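Side-chain contacts in RagB/SusD family nutrient uptake outer membrane protein (Bacteroides thetaiotaomicron, PDB 7KV2), which probably binds beta-glucan chains at the bacterial cell surface, as a SusD-family outer membrane protein serving nutrient uptake: residues L57-D61 and W62-E66; N106-Y109 and G110-K113; G471-A474 and S475-P479; L496-Q500 and K501-A505. One frame throughout, in Å; residues are numbered along the deposited sequence.

Contact 1 of 4, residues L57-D61 and W62-E66; sequences LHWPD and WAFDE
Trp59 and Ala63 meet just past a tight turn, CB to CB at 4.0 Å, and the carbonyl O of Trp59 approaches the Ala63 methyl still more closely, at 3.2 Å. Further out, CE3 of the Trp59 indole meets CE2 of the Phe64 ring at 4.2 Å, the two side chains meeting at a slant. Phe64 has CG anti to its own carbonyl carbon (chi1 -58°), which turns its ring back toward the indole.

Two beta turns set up these meetings. The first, of type I, runs from Trp59 to Trp62 and is closed by Trp62 N donating to Trp59 O at 2.9 Å. The second, of type I', takes Phe64 and Asp65 through positive phi, and Ala63 and Glu66 exchange backbone hydrogen bonds. A water within hydrogen-bonding distance of Pro60 O (3.0 Å) and Ala63 O (3.1 Å) can bridge the two turns, though it may share its protons with other acceptors. Asp61 points away from residues 62-66 into the protein, where OD2 forms a salt bridge with Arg286 and accepts from Thr297 OG1 and Ala298 N.

The loop joins helix 43-53 to helix 70-75; Trp59 and Phe64 pack on helix 110-130 and Pro60 on helix 137-162.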
loop_
_atom_site.group_PDB
_atom_site.type_symbol
_atom_site.label_atom_id
_atom_site.label_comp_id
_atom_site.label_asym_id
_atom_site.label_seq_id
_atom_site.Cartn_x
_atom_site.Cartn_y
_atom_site.Cartn_z
ATOM N N LEU A 57 2.337 8.338 -7.921
ATOM C CA LEU A 57 2.124 7.744 -6.566
ATOM C C LEU A 57 0.660 7.887 -6.148
ATOM O O LEU A 57 0.137 6.904 -5.540
ATOM C CB LEU A 57 3.024 8.401 -5.504
ATOM C CG LEU A 57 4.507 8.097 -5.618
ATOM C CD1 LEU A 57 5.268 8.936 -4.615
ATOM C CD2 LEU A 57 4.824 6.614 -5.452
ATOM N N HIS A 58 0.016 9.036 -6.386
ATOM C CA HIS A 58 -1.328 9.321 -5.840
ATOM C C HIS A 58 -2.397 9.077 -6.891
ATOM O O HIS A 58 -3.490 9.483 -6.659
ATOM C CB HIS A 58 -1.456 10.718 -5.216
ATOM C CG HIS A 58 -1.258 11.865 -6.151
ATOM N ND1 HIS A 58 -2.265 12.378 -6.948
ATOM C CD2 HIS A 58 -0.167 12.608 -6.397
ATOM C CE1 HIS A 58 -1.776 13.387 -7.663
ATOM N NE2 HIS A 58 -0.506 13.562 -7.325
ATOM N N TRP A 59 -2.117 8.361 -7.976
ATOM C CA TRP A 59 -3.112 8.111 -9.052
ATOM C C TRP A 59 -3.978 6.861 -8.884
ATOM O O TRP A 59 -5.148 6.949 -9.239
ATOM C CB TRP A 59 -2.371 8.020 -10.402
ATOM C CG TRP A 59 -1.869 9.342 -10.893
ATOM C CD1 TRP A 59 -1.924 10.551 -10.265
ATOM C CD2 TRP A 59 -1.177 9.569 -12.145
ATOM N NE1 TRP A 59 -1.319 11.511 -11.039
ATOM C CE2 TRP A 59 -0.845 10.939 -12.192
ATOM C CE3 TRP A 59 -0.810 8.747 -13.214
ATOM C CZ2 TRP A 59 -0.176 11.509 -13.280
ATOM C CZ3 TRP A 59 -0.169 9.311 -14.298
ATOM C CH2 TRP A 59 0.138 10.672 -14.327
ATOM N N PRO A 60 -3.434 5.659 -8.548
ATOM C CA PRO A 60 -4.106 4.401 -8.858
ATOM C C PRO A 60 -5.465 4.165 -8.201
ATOM O O PRO A 60 -6.298 3.448 -8.768
ATOM C CB PRO A 60 -3.149 3.267 -8.442
ATOM C CG PRO A 60 -2.010 3.912 -7.752
ATOM C CD PRO A 60 -2.106 5.407 -7.996
ATOM N N ASP A 61 -5.740 4.856 -7.097
ATOM C CA ASP A 61 -7.068 4.775 -6.445
ATOM C C ASP A 61 -8.175 5.321 -7.381
ATOM O O ASP A 61 -9.355 4.894 -7.250
ATOM C CB ASP A 61 -7.021 5.484 -5.087
ATOM C CG ASP A 61 -6.729 6.971 -5.182
ATOM O OD1 ASP A 61 -5.725 7.362 -5.849
ATOM O OD2 ASP A 61 -7.468 7.728 -4.518
ATOM N N TRP A 62 -7.838 6.199 -8.332
ATOM C CA TRP A 62 -8.806 6.668 -9.358
ATOM C C TRP A 62 -8.037 7.282 -10.528
ATOM O O TRP A 62 -7.603 8.456 -10.437
ATOM C CB TRP A 62 -9.833 7.628 -8.765
ATOM C CG TRP A 62 -10.720 8.317 -9.755
ATOM C CD1 TRP A 62 -10.831 9.665 -9.919
ATOM C CD2 TRP A 62 -11.555 7.721 -10.764
ATOM N NE1 TRP A 62 -11.697 9.955 -10.932
ATOM C CE2 TRP A 62 -12.181 8.785 -11.452
ATOM C CE3 TRP A 62 -11.855 6.405 -11.140
ATOM C CZ2 TRP A 62 -13.055 8.577 -12.519
ATOM C CZ3 TRP A 62 -12.720 6.191 -12.188
ATOM C CH2 TRP A 62 -13.294 7.268 -12.882
ATOM N N ALA A 63 -7.857 6.497 -11.598
ATOM C CA ALA A 63 -7.068 6.921 -12.766
ATOM C C ALA A 63 -7.408 6.019 -13.961
ATOM O O ALA A 63 -7.696 4.807 -13.759
ATOM C CB ALA A 63 -5.593 6.855 -12.424
ATOM N N PHE A 64 -7.355 6.582 -15.172
ATOM C CA PHE A 64 -7.537 5.772 -16.412
ATOM C C PHE A 64 -8.871 5.038 -16.331
ATOM O O PHE A 64 -8.910 3.855 -16.708
ATOM C CB PHE A 64 -6.358 4.805 -16.583
ATOM C CG PHE A 64 -5.021 5.501 -16.650
ATOM C CD1 PHE A 64 -4.667 6.253 -17.775
ATOM C CD2 PHE A 64 -4.127 5.448 -15.584
ATOM C CE1 PHE A 64 -3.469 6.955 -17.814
ATOM C CE2 PHE A 64 -2.910 6.117 -15.646
ATOM C CZ PHE A 64 -2.579 6.868 -16.761
ATOM N N ASP A 65 -9.889 5.723 -15.792
ATOM C CA ASP A 65 -11.305 5.295 -15.629
ATOM C C ASP A 65 -11.443 4.033 -14.767
ATOM O O ASP A 65 -12.507 3.432 -14.809
ATOM C CB ASP A 65 -11.980 5.168 -16.994
ATOM C CG ASP A 65 -11.858 6.504 -17.711
ATOM O OD1 ASP A 65 -12.392 7.496 -17.175
ATOM O OD2 ASP A 65 -11.126 6.556 -18.714
ATOM N N GLU A 66 -10.471 3.750 -13.896
ATOM C CA GLU A 66 -10.542 2.628 -12.944
ATOM C C GLU A 66 -10.195 3.051 -11.511
ATOM O O GLU A 66 -9.429 3.979 -11.331
ATOM C CB GLU A 66 -9.521 1.570 -13.314
ATOM C CG GLU A 66 -9.922 0.872 -14.583
ATOM C CD GLU A 66 -8.999 -0.232 -15.013
ATOM O OE1 GLU A 66 -8.502 -0.969 -14.150
ATOM O OE2 GLU A 66 -8.865 -0.381 -16.249
HETATM O O HOH W 1 -6.072 3.231 -11.710
#

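Contact 2 of 4, residues N106-Y109 and G110-K113. With EDO (1,2-ethanediol), chain D.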
loop_
_atom_site.group_PDB
_atom_site.type_symbol
_atom_site.label_atom_id
_atom_site.label_comp_id
_atom_site.label_asym_id
_atom_site.label_seq_id
_atom_site.Cartn_x
_atom_site.Cartn_y
_atom_site.Cartn_z
ATOM N N ASN A 106 -10.613 -9.240 -18.487
ATOM C CA ASN A 106 -11.459 -8.681 -17.390
ATOM C C ASN A 106 -10.537 -8.464 -16.188
ATOM O O ASN A 106 -10.759 -9.102 -15.140
ATOM C CB ASN A 106 -12.652 -9.572 -17.022
ATOM C CG ASN A 106 -13.860 -8.829 -16.478
ATOM O OD1 ASN A 106 -13.843 -7.606 -16.299
ATOM N ND2 ASN A 106 -14.937 -9.567 -16.236
ATOM N N MET A 107 -9.493 -7.670 -16.396
ATOM C CA MET A 107 -8.391 -7.513 -15.419
ATOM C C MET A 107 -8.242 -6.035 -15.067
ATOM O O MET A 107 -8.780 -5.192 -15.786
ATOM C CB MET A 107 -7.077 -8.075 -15.950
ATOM C CG MET A 107 -6.619 -9.310 -15.187
ATOM S SD MET A 107 -6.203 -8.835 -13.436
ATOM C CE MET A 107 -4.718 -7.893 -13.740
ATOM N N ILE A 108 -7.623 -5.737 -13.922
ATOM C CA ILE A 108 -7.316 -4.335 -13.581
ATOM C C ILE A 108 -6.219 -3.880 -14.548
ATOM O O ILE A 108 -5.370 -4.715 -14.961
ATOM C CB ILE A 108 -6.977 -4.169 -12.086
ATOM C CG1 ILE A 108 -5.840 -5.061 -11.611
ATOM C CG2 ILE A 108 -8.245 -4.398 -11.304
ATOM C CD1 ILE A 108 -5.059 -4.482 -10.444
ATOM N N TYR A 109 -6.285 -2.624 -14.926
ATOM C CA TYR A 109 -5.368 -2.016 -15.929
ATOM C C TYR A 109 -4.882 -0.632 -15.457
ATOM O O TYR A 109 -3.782 -0.217 -15.857
ATOM C CB TYR A 109 -6.125 -2.022 -17.262
ATOM C CG TYR A 109 -5.306 -1.855 -18.520
ATOM C CD1 TYR A 109 -3.922 -1.830 -18.501
ATOM C CD2 TYR A 109 -5.950 -1.728 -19.741
ATOM C CE1 TYR A 109 -3.196 -1.649 -19.671
ATOM C CE2 TYR A 109 -5.234 -1.567 -20.916
ATOM C CZ TYR A 109 -3.857 -1.518 -20.877
ATOM O OH TYR A 109 -3.120 -1.374 -22.026
ATOM N N GLY A 110 -5.635 0.052 -14.592
ATOM C CA GLY A 110 -5.256 1.392 -14.083
ATOM C C GLY A 110 -3.880 1.380 -13.432
ATOM O O GLY A 110 -3.037 2.266 -13.712
ATOM N N LEU A 111 -3.617 0.384 -12.603
ATOM C CA LEU A 111 -2.393 0.352 -11.779
ATOM C C LEU A 111 -1.196 0.178 -12.709
ATOM O O LEU A 111 -0.165 0.767 -12.487
ATOM C CB LEU A 111 -2.498 -0.798 -10.760
ATOM C CG LEU A 111 -1.253 -1.043 -9.907
ATOM C CD1 LEU A 111 -0.939 0.170 -9.051
ATOM C CD2 LEU A 111 -1.432 -2.265 -9.017
ATOM N N TRP A 112 -1.342 -0.675 -13.717
ATOM C CA TRP A 112 -0.306 -0.886 -14.757
ATOM C C TRP A 112 0.041 0.471 -15.400
ATOM O O TRP A 112 1.200 0.819 -15.454
ATOM C CB TRP A 112 -0.866 -1.910 -15.748
ATOM C CG TRP A 112 0.032 -2.164 -16.923
ATOM C CD1 TRP A 112 0.311 -1.318 -17.967
ATOM C CD2 TRP A 112 0.773 -3.364 -17.159
ATOM N NE1 TRP A 112 1.200 -1.919 -18.829
ATOM C CE2 TRP A 112 1.508 -3.166 -18.359
ATOM C CE3 TRP A 112 0.907 -4.580 -16.481
ATOM C CZ2 TRP A 112 2.326 -4.162 -18.889
ATOM C CZ3 TRP A 112 1.736 -5.552 -16.996
ATOM C CH2 TRP A 112 2.427 -5.341 -18.196
ATOM N N LYS A 113 -0.958 1.224 -15.821
ATOM C CA LYS A 113 -0.788 2.509 -16.535
ATOM C C LYS A 113 -0.174 3.532 -15.578
ATOM O O LYS A 113 0.709 4.268 -16.005
ATOM C CB LYS A 113 -2.113 3.016 -17.089
ATOM C CG LYS A 113 -2.673 2.192 -18.244
ATOM C CD LYS A 113 -4.061 2.628 -18.654
ATOM C CE LYS A 113 -4.702 1.718 -19.695
ATOM N NZ LYS A 113 -6.113 2.100 -19.966
HETATM C C1 EDO D . -8.029 -5.372 -19.301
HETATM O O1 EDO D . -8.842 -6.474 -19.149
HETATM C C2 EDO D . -7.981 -4.942 -20.717
HETATM O O2 EDO D . -7.173 -5.804 -21.486
#
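Lys113 lays its side chain over one face of the Tyr109 ring, with CE 3.4 Å from the ring centroid and only 7° off the normal. This is a CH-pi contact made almost exactly at the middle of the ring. NZ lies beyond it, 4.1 Å from the same centroid and still over the face, so a cation-pi interaction accompanies the methylene. The lysine reaches there because its chain is extended from CG onward.

Trp112 comes to the ring differently. Its CD1 lies in the plane of the tyrosine at the edge, 3.9 Å from CE1, and the two rings form an offset edge-to-face pair with planes at 65°, the edge of Tyr109 directed at the face of the five-membered ring. Ile108 adds a looser apolar touch, CD1 to Leu111 CD2 at 4.5 Å.

Tyr109 is also the N-cap of helix 110-130, and its O accepts the first-turn bond from Lys113 N at 3.2 Å. The tyrosine CG is anti to the backbone N (chi1 -162°), which places the ring beside the first turn it caps. Its hydroxyl is hydrogen-bonded to Glu502 of helix 500-505. Ahead of the cap, Met107 N donates to O1 of a bound ethanediol at 3.1 Å.

Replacing Tyr109 with an alanine would probably leave the Lys113 chain without a surface to lie on and Glu502 without its hydroxyl partner.

Aromatic face, ring edge and hydroxyl thus do separate work, and the electron-rich face probably helps to stabilise the lysine charge above it.

Contact 3 of 4, residues G471-A474 and S475-P479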
loop_
_atom_site.group_PDB
_atom_site.type_symbol
_atom_site.label_atom_id
_atom_site.label_comp_id
_atom_site.label_asym_id
_atom_site.label_seq_id
_atom_site.Cartn_x
_atom_site.Cartn_y
_atom_site.Cartn_z
ATOM N N GLY A 471 5.605 -19.007 1.914
ATOM C CA GLY A 471 5.090 -20.315 1.469
ATOM C C GLY A 471 3.777 -20.697 2.132
ATOM O O GLY A 471 3.420 -21.901 2.164
ATOM N N LYS A 472 3.029 -19.734 2.655
ATOM C CA LYS A 472 1.818 -20.067 3.444
ATOM C C LYS A 472 0.568 -19.938 2.588
ATOM O O LYS A 472 -0.464 -20.391 3.030
ATOM C CB LYS A 472 1.742 -19.168 4.674
ATOM C CG LYS A 472 2.765 -19.462 5.755
ATOM C CD LYS A 472 2.592 -18.513 6.945
ATOM C CE LYS A 472 3.685 -18.677 7.977
ATOM N NZ LYS A 472 3.718 -20.073 8.469
ATOM N N ALA A 473 0.647 -19.304 1.417
ATOM C CA ALA A 473 -0.526 -18.912 0.612
ATOM C C ALA A 473 -1.353 -20.144 0.229
ATOM O O ALA A 473 -2.586 -20.051 0.257
ATOM C CB ALA A 473 -0.098 -18.156 -0.620
ATOM N N ALA A 474 -0.705 -21.226 -0.228
ATOM C CA ALA A 474 -1.396 -22.486 -0.634
ATOM C C ALA A 474 -2.217 -23.049 0.524
ATOM O O ALA A 474 -3.303 -23.568 0.263
ATOM C CB ALA A 474 -0.417 -23.550 -1.103
ATOM N N SER A 475 -1.722 -23.025 1.751
ATOM C CA SER A 475 -2.478 -23.639 2.867
ATOM C C SER A 475 -3.492 -22.657 3.489
ATOM O O SER A 475 -4.489 -23.132 4.067
ATOM C CB SER A 475 -1.528 -24.235 3.852
ATOM O OG SER A 475 -0.705 -23.238 4.399
ATOM N N VAL A 476 -3.293 -21.330 3.372
ATOM C CA VAL A 476 -4.187 -20.342 4.045
ATOM C C VAL A 476 -5.328 -19.938 3.112
ATOM O O VAL A 476 -6.491 -19.876 3.581
ATOM C CB VAL A 476 -3.376 -19.133 4.533
ATOM C CG1 VAL A 476 -4.268 -18.014 5.040
ATOM C CG2 VAL A 476 -2.382 -19.563 5.598
ATOM N N LEU A 477 -5.046 -19.717 1.840
ATOM C CA LEU A 477 -6.027 -19.134 0.889
ATOM C C LEU A 477 -6.794 -20.258 0.171
ATOM O O LEU A 477 -6.614 -20.435 -1.060
ATOM C CB LEU A 477 -5.276 -18.202 -0.064
ATOM C CG LEU A 477 -4.432 -17.109 0.615
ATOM C CD1 LEU A 477 -3.671 -16.287 -0.433
ATOM C CD2 LEU A 477 -5.315 -16.181 1.448
ATOM N N VAL A 478 -7.737 -20.865 0.898
ATOM C CA VAL A 478 -8.545 -22.048 0.475
ATOM C C VAL A 478 -10.018 -21.659 0.473
ATOM O O VAL A 478 -10.383 -20.599 1.007
ATOM C CB VAL A 478 -8.270 -23.263 1.391
ATOM C CG1 VAL A 478 -6.820 -23.678 1.318
ATOM C CG2 VAL A 478 -8.681 -23.027 2.839
ATOM N N PRO A 479 -10.911 -22.483 -0.136
ATOM C CA PRO A 479 -12.333 -22.158 -0.178
ATOM C C PRO A 479 -12.893 -21.918 1.229
ATOM O O PRO A 479 -12.508 -22.610 2.179
ATOM C CB PRO A 479 -12.948 -23.359 -0.916
ATOM C CG PRO A 479 -11.803 -23.814 -1.810
ATOM C CD PRO A 479 -10.594 -23.711 -0.910
HETATM O O HOH W 2 1.176 -23.242 2.167
#
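The flat groups that meet between Lys472 and Val476, and between Ala473 and Leu477, are peptide groups rather than rings, each carbonyl oxygen being met by a backbone N-H. Val476 N donates to Lys472 O at 3.0 Å; Ser475 N adds a weak bond to the same oxygen. Val476 CG2 also rests against Lys472 O, at 3.3 Å, its position beside its own backbone N bringing that branch up against the oxygen. Leu477 N donates to Ala473 O at 2.9 Å.

These bonds belong to the short helix 473-476, which follows a Schellman motif in which Gly471, with positive phi, ends the preceding helix 463-469. At the far end Leu477 leaves helical geometry as the centre of an inverse gamma turn. Leu477 CG, anti to its own carbonyl carbon (chi1 -54°), carries CD1 back to 4.0 Å from Ala473 CB, a small apolar touch one turn along.

A water donates to Gly471 O at 2.6 Å and is hydrogen-bonded to Ser475 OG at 2.9 Å, bridging the Schellman glycine to the helix. Leu477 also packs on Tyr464 and Leu467 of helix 463-469, while Lys472 NZ reaches away to a salt bridge with Asp447.

Contact 4 of 4, residues L496-Q500 and K501-A505. With EDO (1,2-ethanediol), chain D.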
loop_
_atom_site.group_PDB
_atom_site.type_symbol
_atom_site.label_atom_id
_atom_site.label_comp_id
_atom_site.label_asym_id
_atom_site.label_seq_id
_atom_site.Cartn_x
_atom_site.Cartn_y
_atom_site.Cartn_z
ATOM N N LEU A 496 -0.426 -12.152 -11.862
ATOM C CA LEU A 496 -1.757 -12.001 -12.508
ATOM C C LEU A 496 -1.590 -12.082 -14.026
ATOM O O LEU A 496 -0.517 -11.784 -14.534
ATOM C CB LEU A 496 -2.376 -10.648 -12.164
ATOM C CG LEU A 496 -2.884 -10.535 -10.715
ATOM C CD1 LEU A 496 -3.079 -9.068 -10.358
ATOM C CD2 LEU A 496 -4.187 -11.304 -10.564
ATOM N N PRO A 497 -2.663 -12.400 -14.768
ATOM C CA PRO A 497 -2.655 -12.268 -16.222
ATOM C C PRO A 497 -2.352 -10.813 -16.593
ATOM O O PRO A 497 -3.019 -9.909 -16.038
ATOM C CB PRO A 497 -4.084 -12.582 -16.674
ATOM C CG PRO A 497 -4.668 -13.364 -15.527
ATOM C CD PRO A 497 -3.968 -12.844 -14.279
ATOM N N ILE A 498 -1.409 -10.617 -17.531
ATOM C CA ILE A 498 -1.171 -9.294 -18.199
ATOM C C ILE A 498 -2.429 -8.878 -18.952
ATOM O O ILE A 498 -3.035 -9.710 -19.620
ATOM C CB ILE A 498 0.088 -9.382 -19.075
ATOM C CG1 ILE A 498 1.295 -9.733 -18.209
ATOM C CG2 ILE A 498 0.294 -8.095 -19.869
ATOM C CD1 ILE A 498 2.537 -10.156 -18.978
ATOM N N PRO A 499 -2.902 -7.605 -18.872
ATOM C CA PRO A 499 -4.076 -7.171 -19.619
ATOM C C PRO A 499 -3.995 -7.539 -21.122
ATOM O O PRO A 499 -2.906 -7.410 -21.701
ATOM C CB PRO A 499 -4.093 -5.646 -19.417
ATOM C CG PRO A 499 -3.457 -5.470 -18.038
ATOM C CD PRO A 499 -2.397 -6.535 -17.985
ATOM N N GLN A 500 -5.124 -7.972 -21.690
ATOM C CA GLN A 500 -5.210 -8.429 -23.116
ATOM C C GLN A 500 -4.788 -7.277 -24.034
ATOM O O GLN A 500 -4.048 -7.550 -25.018
ATOM C CB GLN A 500 -6.610 -8.924 -23.485
ATOM C CG GLN A 500 -6.665 -9.679 -24.838
ATOM C CD GLN A 500 -5.716 -10.857 -24.890
ATOM O OE1 GLN A 500 -5.702 -11.734 -24.017
ATOM N NE2 GLN A 500 -4.868 -10.867 -25.904
ATOM N N LYS A 501 -5.205 -6.046 -23.737
ATOM C CA LYS A 501 -4.811 -4.861 -24.544
ATOM C C LYS A 501 -3.285 -4.731 -24.602
ATOM O O LYS A 501 -2.798 -4.355 -25.681
ATOM C CB LYS A 501 -5.512 -3.596 -24.067
ATOM C CG LYS A 501 -6.963 -3.546 -24.510
ATOM C CD LYS A 501 -7.816 -2.562 -23.771
ATOM C CE LYS A 501 -9.296 -2.747 -24.036
ATOM N NZ LYS A 501 -10.088 -1.907 -23.108
ATOM N N GLU A 502 -2.544 -5.048 -23.536
ATOM C CA GLU A 502 -1.056 -4.991 -23.569
ATOM C C GLU A 502 -0.502 -6.144 -24.405
ATOM O O GLU A 502 0.485 -5.903 -25.081
ATOM C CB GLU A 502 -0.398 -5.034 -22.197
ATOM C CG GLU A 502 -0.565 -3.751 -21.406
ATOM C CD GLU A 502 0.067 -2.510 -22.013
ATOM O OE1 GLU A 502 1.249 -2.556 -22.361
ATOM O OE2 GLU A 502 -0.640 -1.503 -22.123
ATOM N N ILE A 503 -1.052 -7.357 -24.300
ATOM C CA ILE A 503 -0.567 -8.527 -25.102
ATOM C C ILE A 503 -0.734 -8.198 -26.587
ATOM O O ILE A 503 0.219 -8.468 -27.378
ATOM C CB ILE A 503 -1.312 -9.819 -24.723
ATOM C CG1 ILE A 503 -1.137 -10.154 -23.235
ATOM C CG2 ILE A 503 -0.864 -10.967 -25.627
ATOM C CD1 ILE A 503 0.284 -10.459 -22.829
ATOM N N ASP A 504 -1.878 -7.599 -26.919
ATOM C CA ASP A 504 -2.319 -7.270 -28.304
ATOM C C ASP A 504 -1.400 -6.191 -28.886
ATOM O O ASP A 504 -1.004 -6.312 -30.069
ATOM C CB ASP A 504 -3.787 -6.834 -28.335
ATOM C CG ASP A 504 -4.785 -7.974 -28.176
ATOM O OD1 ASP A 504 -4.365 -9.120 -28.000
ATOM O OD2 ASP A 504 -5.978 -7.695 -28.202
ATOM N N ALA A 505 -1.042 -5.192 -28.080
ATOM C CA ALA A 505 -0.213 -4.053 -28.515
ATOM C C ALA A 505 1.245 -4.497 -28.691
ATOM O O ALA A 505 1.934 -3.902 -29.512
ATOM C CB ALA A 505 -0.362 -2.913 -27.551
HETATM C C1 EDO D . -8.029 -5.372 -19.301
HETATM O O1 EDO D . -8.842 -6.474 -19.149
HETATM C C2 EDO D . -7.981 -4.942 -20.717
HETATM O O2 EDO D . -7.173 -5.804 -21.486
#
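This is a helix-start contact near the C-terminal end of the chain, where the loop that follows helix 473-476 turns into helix 500-505 with Pro499 at the N-cap. Pro499 O accepts from Ile503 N at 3.2 Å and weakly from Glu502 N, and Gln500 O takes the next bond, from Asp504 N.

A side-chain bridge spans the same turn. Gln500 NE2 donates to Asp504 OD1 at 2.8 Å; the oxygen lies in the amide plane, whereas the nitrogen comes to the carboxylate from above, and the two planes are 53° apart. The glutamine gets there by a bend at chi2 (56°), which folds the amide back over the helix. A leucine in place of Gln500 would probably leave the Asp504 carboxylate without this amide donor and free to turn.

On the apolar side Ile498 CG2 touches Ile503 CD1 at 3.8 Å and Glu502 CB at 3.9 Å, crossing each at about a right angle. Lys501 N donates almost straight to O2 of an ethanediol, 3.0 Å away.

Behind the turn, Ile498 and Pro499 pack on Trp112 of helix 110-130 and on Trp162 of helix 137-162, with Ile503 against Gln512 of the C-terminal loop.

In the fold
Contact 2 touches both contact 1 and contact 4, which do not touch each other (nearest atoms about 7 Å apart), although 1 and 2 come from the N-terminal family region and 4 from the C-terminal one. Glu66 OE1 of contact 1 reaches Tyr109 N at 2.9 Å and Gly110 N at 3.1 Å, probable hydrogen bonds at the start of helix 110-130. Tyr109 CD1 packs on Pro499 CG at 3.7 Å, joining contact 2 to contact 4, whose centres are about 9 Å apart. One ethanediol, probably from the crystallisation liquor, touches both of these. Contact 3 stands apart: its nearest atoms are about 11 Å from contact 4 and about 21 Å from contact 1.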